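Local coordinates for beta-1,3-glucosyltransferase (PDB 5JVV), which is a fungal carbohydrate-active enzyme, probably built on a curved two-sheet beta sandwich of the jelly-roll type, at residues G84-D89 and P102-V107; Y186-T191 and I195-F200. All blocks are in the same frame, centred on the assembly; numbering follows the deposited sequence.

Interaction 1 spans the sandwich, whereas interaction 2 lies within one of its sheets. In interaction 1, strand 84-89 faces strand 102-107 of the opposing sheet, and the buried contact is small and wholly apolar. Interaction 2 is the hairpin of 186-191 and 195-200, tied by four backbone hydrogen bonds and much larger; Tyr186, Met188 and Ile195 pack on strand 116-121 of the other sheet, while Gln189 and Lys196, on the other face, are partly exposed and share a water. The two contacts meet because strands 84-90 and 184-190 are antiparallel neighbours: Val86 and Ala88 are hydrogen-bonded through their backbones to Met188 and Tyr186. Interaction 1 also lies nearer the centre of the chain.

Interaction 1: G84-D89 and P102-V107; sequences GLVIAD and PAFWTV
Val86 reaches toward strand 102-107 and sets CG1 at the edge of the Phe104 ring, close to the ring plane, 4.3 Å from Phe104 CZ. On its own sheet it also leans on Leu294 of strand 289-297. Ile87, next along, turns its side chain to the opposite face of the sheet, against Tyr297. Ala88 comes back to the Phe104 side: its CB lies obliquely to the ring, 3.8 Å from Phe104 CE2. The same methyl is 4.1 Å from Phe104 CZ, so one corner of the ring meets both small side chains. Asp89 ends the segment away from this contact, in a salt bridge with Arg202 and a hydrogen bond with Asn292.

Phe104 points at the other sheet from its CB on, and with CG anti to the backbone N (chi1 172°) its ring ends beside Val86 and Ala88. The backbones are far apart, 9.6 Å between CA of Ala88 and CA of Phe104, a separation expected of two beta sheets packed face to face. Phe104 also stacks with Phe243 on the neighbouring strand 240-247. With 89 Å² buried in all and carbon alone at the interface, the two strands are joined by van der Waals and hydrophobic packing, without the directional bonds that would fix their register, and the contact forms part of the buried apolar core of the sandwich.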
loop_
_atom_site.group_PDB
_atom_site.type_symbol
_atom_site.label_atom_id
_atom_site.label_comp_id
_atom_site.label_asym_id
_atom_site.label_seq_id
_atom_site.Cartn_x
_atom_site.Cartn_y
_atom_site.Cartn_z
ATOM N N GLY A 84 13.323 12.278 -4.172
ATOM C CA GLY A 84 13.689 12.335 -2.765
ATOM C C GLY A 84 13.483 11.017 -2.042
ATOM O O GLY A 84 13.495 9.947 -2.660
ATOM N N LEU A 85 13.289 11.090 -0.727
ATOM C CA LEU A 85 13.051 9.894 0.074
ATOM C C LEU A 85 11.697 9.953 0.747
ATOM O O LEU A 85 11.258 11.019 1.183
ATOM C CB LEU A 85 14.095 9.755 1.178
ATOM C CG LEU A 85 15.576 9.674 0.874
ATOM C CD1 LEU A 85 16.303 9.431 2.189
ATOM C CD2 LEU A 85 15.851 8.552 -0.108
ATOM N N VAL A 86 11.044 8.802 0.846
ATOM C CA VAL A 86 9.834 8.662 1.643
ATOM C C VAL A 86 10.081 7.558 2.667
ATOM O O VAL A 86 10.499 6.459 2.310
ATOM C CB VAL A 86 8.630 8.299 0.771
ATOM C CG1 VAL A 86 7.402 8.027 1.641
ATOM C CG2 VAL A 86 8.346 9.409 -0.226
ATOM N N ILE A 87 9.839 7.858 3.941
ATOM C CA ILE A 87 10.034 6.884 5.009
ATOM C C ILE A 87 8.733 6.716 5.767
ATOM O O ILE A 87 8.242 7.667 6.369
ATOM C CB ILE A 87 11.105 7.360 6.012
ATOM C CG1 ILE A 87 12.395 7.740 5.276
ATOM C CG2 ILE A 87 11.351 6.294 7.088
ATOM C CD1 ILE A 87 13.258 6.560 4.900
ATOM N N ALA A 88 8.161 5.518 5.729
ATOM C CA ALA A 88 6.934 5.249 6.467
ATOM C C ALA A 88 7.182 4.208 7.544
ATOM O O ALA A 88 7.532 3.067 7.232
ATOM C CB ALA A 88 5.846 4.777 5.530
ATOM N N ASP A 89 7.015 4.601 8.809
ATOM C CA ASP A 89 7.106 3.650 9.906
ATOM C C ASP A 89 5.697 3.154 10.208
ATOM O O ASP A 89 4.847 3.912 10.677
ATOM C CB ASP A 89 7.782 4.296 11.130
ATOM C CG ASP A 89 7.930 3.339 12.297
ATOM O OD1 ASP A 89 7.022 2.522 12.530
ATOM O OD2 ASP A 89 8.956 3.427 13.018
ATOM N N PRO A 102 -5.341 -4.066 0.687
ATOM C CA PRO A 102 -4.681 -2.862 1.190
ATOM C C PRO A 102 -3.616 -2.356 0.222
ATOM O O PRO A 102 -3.038 -3.138 -0.553
ATOM C CB PRO A 102 -4.002 -3.367 2.460
ATOM C CG PRO A 102 -3.589 -4.775 2.094
ATOM C CD PRO A 102 -4.741 -5.294 1.243
ATOM N N ALA A 103 -3.341 -1.056 0.275
ATOM C CA ALA A 103 -2.267 -0.495 -0.545
ATOM C C ALA A 103 -1.696 0.781 0.033
ATOM O O ALA A 103 -2.427 1.636 0.528
ATOM C CB ALA A 103 -2.761 -0.249 -1.967
ATOM N N PHE A 104 -0.368 0.866 -0.010
ATOM C CA PHE A 104 0.368 2.105 0.203
ATOM C C PHE A 104 1.025 2.380 -1.139
ATOM O O PHE A 104 1.842 1.592 -1.615
ATOM C CB PHE A 104 1.419 1.932 1.312
ATOM C CG PHE A 104 2.353 3.109 1.472
ATOM C CD1 PHE A 104 1.898 4.422 1.313
ATOM C CD2 PHE A 104 3.686 2.905 1.836
ATOM C CE1 PHE A 104 2.766 5.504 1.486
ATOM C CE2 PHE A 104 4.570 3.980 1.996
ATOM C CZ PHE A 104 4.100 5.285 1.826
ATOM N N TRP A 105 0.642 3.476 -1.782
ATOM C CA TRP A 105 1.029 3.679 -3.168
ATOM C C TRP A 105 1.037 5.157 -3.536
ATOM O O TRP A 105 0.724 6.004 -2.703
ATOM C CB TRP A 105 0.116 2.857 -4.093
ATOM C CG TRP A 105 -1.344 3.211 -4.044
ATOM C CD1 TRP A 105 -2.201 3.079 -2.982
ATOM C CD2 TRP A 105 -2.124 3.721 -5.131
ATOM N NE1 TRP A 105 -3.471 3.480 -3.354
ATOM C CE2 TRP A 105 -3.443 3.884 -4.664
ATOM C CE3 TRP A 105 -1.832 4.048 -6.461
ATOM C CZ2 TRP A 105 -4.474 4.371 -5.482
ATOM C CZ3 TRP A 105 -2.851 4.535 -7.267
ATOM C CH2 TRP A 105 -4.153 4.693 -6.776
ATOM N N THR A 106 1.429 5.466 -4.770
ATOM C CA THR A 106 1.492 6.855 -5.217
ATOM C C THR A 106 0.770 7.010 -6.541
ATOM O O THR A 106 0.780 6.105 -7.372
ATOM C CB THR A 106 2.955 7.377 -5.353
ATOM O OG1 THR A 106 3.508 6.976 -6.615
ATOM C CG2 THR A 106 3.844 6.876 -4.200
ATOM N N VAL A 107 0.135 8.157 -6.731
ATOM C CA VAL A 107 -0.623 8.378 -7.954
ATOM C C VAL A 107 -0.586 9.846 -8.372
ATOM O O VAL A 107 -0.484 10.741 -7.532
ATOM C CB VAL A 107 -2.079 7.900 -7.769
ATOM C CG1 VAL A 107 -2.851 8.838 -6.864
ATOM C CG2 VAL A 107 -2.777 7.729 -9.115
#

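Interaction 2: Y186-T191 and I195-F200; sequences YAMQWT and IKLWFF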
loop_
_atom_site.group_PDB
_atom_site.type_symbol
_atom_site.label_atom_id
_atom_site.label_comp_id
_atom_site.label_asym_id
_atom_site.label_seq_id
_atom_site.Cartn_x
_atom_site.Cartn_y
_atom_site.Cartn_z
ATOM N N TYR A 186 8.949 1.037 5.685
ATOM C CA TYR A 186 9.080 1.002 4.236
ATOM C C TYR A 186 9.696 2.315 3.773
ATOM O O TYR A 186 9.246 3.399 4.170
ATOM C CB TYR A 186 7.727 0.756 3.561
ATOM C CG TYR A 186 7.483 -0.710 3.285
ATOM C CD1 TYR A 186 7.916 -1.284 2.097
ATOM C CD2 TYR A 186 6.845 -1.526 4.215
ATOM C CE1 TYR A 186 7.713 -2.614 1.829
ATOM C CE2 TYR A 186 6.636 -2.871 3.956
ATOM C CZ TYR A 186 7.079 -3.408 2.757
ATOM O OH TYR A 186 6.902 -4.741 2.454
ATOM N N ALA A 187 10.724 2.211 2.942
ATOM C CA ALA A 187 11.441 3.376 2.451
ATOM C C ALA A 187 11.479 3.373 0.934
ATOM O O ALA A 187 11.666 2.326 0.312
ATOM C CB ALA A 187 12.861 3.405 3.004
ATOM N N MET A 188 11.312 4.552 0.342
ATOM C CA MET A 188 11.467 4.713 -1.099
ATOM C C MET A 188 12.493 5.791 -1.398
ATOM O O MET A 188 12.411 6.891 -0.848
ATOM C CB MET A 188 10.139 5.107 -1.746
ATOM C CG MET A 188 10.309 5.437 -3.226
ATOM S SD MET A 188 8.774 5.723 -4.129
ATOM C CE MET A 188 8.088 7.110 -3.234
ATOM N N GLN A 189 13.454 5.475 -2.265
ATOM C CA GLN A 189 14.315 6.491 -2.859
ATOM C C GLN A 189 13.942 6.635 -4.329
ATOM O O GLN A 189 13.917 5.647 -5.064
ATOM C CB GLN A 189 15.785 6.110 -2.756
ATOM C CG GLN A 189 16.719 7.196 -3.283
ATOM C CD GLN A 189 18.169 6.754 -3.340
ATOM O OE1 GLN A 189 18.466 5.560 -3.347
ATOM N NE2 GLN A 189 19.078 7.721 -3.387
ATOM N N TRP A 190 13.655 7.864 -4.749
ATOM C CA TRP A 190 13.205 8.137 -6.119
ATOM C C TRP A 190 14.157 9.145 -6.766
ATOM O O TRP A 190 14.273 10.281 -6.299
ATOM C CB TRP A 190 11.767 8.668 -6.046
ATOM C CG TRP A 190 11.139 9.256 -7.296
ATOM C CD1 TRP A 190 11.617 9.224 -8.578
ATOM C CD2 TRP A 190 9.891 9.960 -7.350
ATOM N NE1 TRP A 190 10.736 9.870 -9.422
ATOM C CE2 TRP A 190 9.675 10.336 -8.689
ATOM C CE3 TRP A 190 8.940 10.310 -6.390
ATOM C CZ2 TRP A 190 8.547 11.049 -9.090
ATOM C CZ3 TRP A 190 7.815 11.012 -6.785
ATOM C CH2 TRP A 190 7.630 11.378 -8.125
ATOM N N THR A 191 14.857 8.714 -7.817
ATOM C CA THR A 191 15.755 9.590 -8.581
ATOM C C THR A 191 15.343 9.521 -10.040
ATOM O O THR A 191 14.415 8.795 -10.365
ATOM C CB THR A 191 17.231 9.158 -8.465
ATOM O OG1 THR A 191 17.432 7.934 -9.187
ATOM C CG2 THR A 191 17.631 8.970 -7.018
ATOM N N ILE A 195 13.655 3.927 -8.972
ATOM C CA ILE A 195 12.926 3.932 -7.715
ATOM C C ILE A 195 13.362 2.686 -6.963
ATOM O O ILE A 195 13.247 1.568 -7.472
ATOM C CB ILE A 195 11.402 3.935 -7.946
ATOM C CG1 ILE A 195 10.972 5.326 -8.414
ATOM C CG2 ILE A 195 10.663 3.572 -6.664
ATOM C CD1 ILE A 195 9.692 5.329 -9.193
ATOM N N LYS A 196 13.900 2.879 -5.763
ATOM C CA LYS A 196 14.315 1.756 -4.929
ATOM C C LYS A 196 13.432 1.684 -3.701
ATOM O O LYS A 196 13.132 2.713 -3.091
ATOM C CB LYS A 196 15.775 1.907 -4.512
ATOM C CG LYS A 196 16.753 1.700 -5.655
ATOM C CD LYS A 196 18.180 2.007 -5.209
ATOM C CE LYS A 196 19.174 1.804 -6.339
ATOM N NZ LYS A 196 20.584 2.081 -5.887
ATOM N N LEU A 197 13.012 0.471 -3.349
ATOM C CA LEU A 197 12.158 0.261 -2.177
ATOM C C LEU A 197 12.828 -0.688 -1.189
ATOM O O LEU A 197 13.375 -1.717 -1.596
ATOM C CB LEU A 197 10.797 -0.303 -2.592
ATOM C CG LEU A 197 10.010 0.509 -3.623
ATOM C CD1 LEU A 197 8.748 -0.245 -4.045
ATOM C CD2 LEU A 197 9.639 1.859 -3.042
ATOM N N TRP A 198 12.789 -0.334 0.098
ATOM C CA TRP A 198 13.330 -1.184 1.153
ATOM C C TRP A 198 12.254 -1.469 2.192
ATOM O O TRP A 198 11.386 -0.631 2.444
ATOM C CB TRP A 198 14.483 -0.500 1.896
ATOM C CG TRP A 198 15.759 -0.238 1.137
ATOM C CD1 TRP A 198 16.912 -0.989 1.169
ATOM C CD2 TRP A 198 16.044 0.893 0.304
ATOM N NE1 TRP A 198 17.878 -0.404 0.381
ATOM C CE2 TRP A 198 17.371 0.749 -0.164
ATOM C CE3 TRP A 198 15.299 2.005 -0.110
ATOM C CZ2 TRP A 198 17.972 1.683 -1.006
ATOM C CZ3 TRP A 198 15.898 2.932 -0.951
ATOM C CH2 TRP A 198 17.225 2.762 -1.393
ATOM N N PHE A 199 12.325 -2.649 2.803
ATOM C CA PHE A 199 11.543 -2.943 3.997
ATOM C C PHE A 199 12.511 -3.298 5.115
ATOM O O PHE A 199 13.356 -4.181 4.942
ATOM C CB PHE A 199 10.556 -4.088 3.762
ATOM C CG PHE A 199 10.053 -4.716 5.034
ATOM C CD1 PHE A 199 9.403 -3.952 6.002
ATOM C CD2 PHE A 199 10.242 -6.071 5.271
ATOM C CE1 PHE A 199 8.942 -4.536 7.181
ATOM C CE2 PHE A 199 9.787 -6.660 6.453
ATOM C CZ PHE A 199 9.142 -5.896 7.399
ATOM N N PHE A 200 12.401 -2.590 6.239
ATOM C CA PHE A 200 13.223 -2.854 7.419
ATOM C C PHE A 200 12.318 -3.312 8.540
ATOM O O PHE A 200 11.516 -2.523 9.046
ATOM C CB PHE A 200 13.950 -1.592 7.861
ATOM C CG PHE A 200 14.742 -0.934 6.766
ATOM C CD1 PHE A 200 15.876 -1.542 6.255
ATOM C CD2 PHE A 200 14.358 0.305 6.262
ATOM C CE1 PHE A 200 16.604 -0.935 5.248
ATOM C CE2 PHE A 200 15.082 0.924 5.268
ATOM C CZ PHE A 200 16.208 0.306 4.757
HETATM O O HOH W 1 20.776 4.240 -4.091
#
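Tyr186 carries CB of Phe199 over one face of its ring, a CH-pi contact with that CB 3.9 Å from the Tyr186 ring centroid. The two rings are tilted by only 24° but slid apart, so they barely overlap; CE2 of Tyr186 touches CD1 of Phe199 at 3.6 Å. On the same face of the hairpin, Met188 and Leu197 lie side by side. CD2 of Leu197 comes to 3.5 Å from CB of Met188, since Leu197 CG sits beside its own backbone N while Met188 turns its CG away from its N (chi1 173°). The sulfur of Met188 reaches CG2 of Ile195, whose CG1 packs 4.0 Å from CD1 of Trp190, while CD1 of Ile195 lies over a face of the Trp190 indole.

The opposite face carries Ala187, Gln189, Lys196 and Trp198. The benzo edge of Trp198 runs along strand 186-190, with Ala187 O and Gln189 N in the ring plane and CZ3 3.7 Å from CB of Gln189. Gln189 OE1 accepts from a water that in turn accepts from Lys196 NZ, linking the two side chains, which point the same way, while NE2 of Gln189 bonds to Tyr3 OH.

The backbones pair as an antiparallel hairpin. Ala187 and Trp198 exchange two hydrogen bonds, as do Gln189 and Lys196; the bond from Trp198 N to Ala187 O measures 2.9 Å. Strand 84-90 flanks this hairpin on one side and strand 224-226 on the other, while the Tyr186, Met188 and Ile195 side chains rest on strand 116-121 of the other sheet.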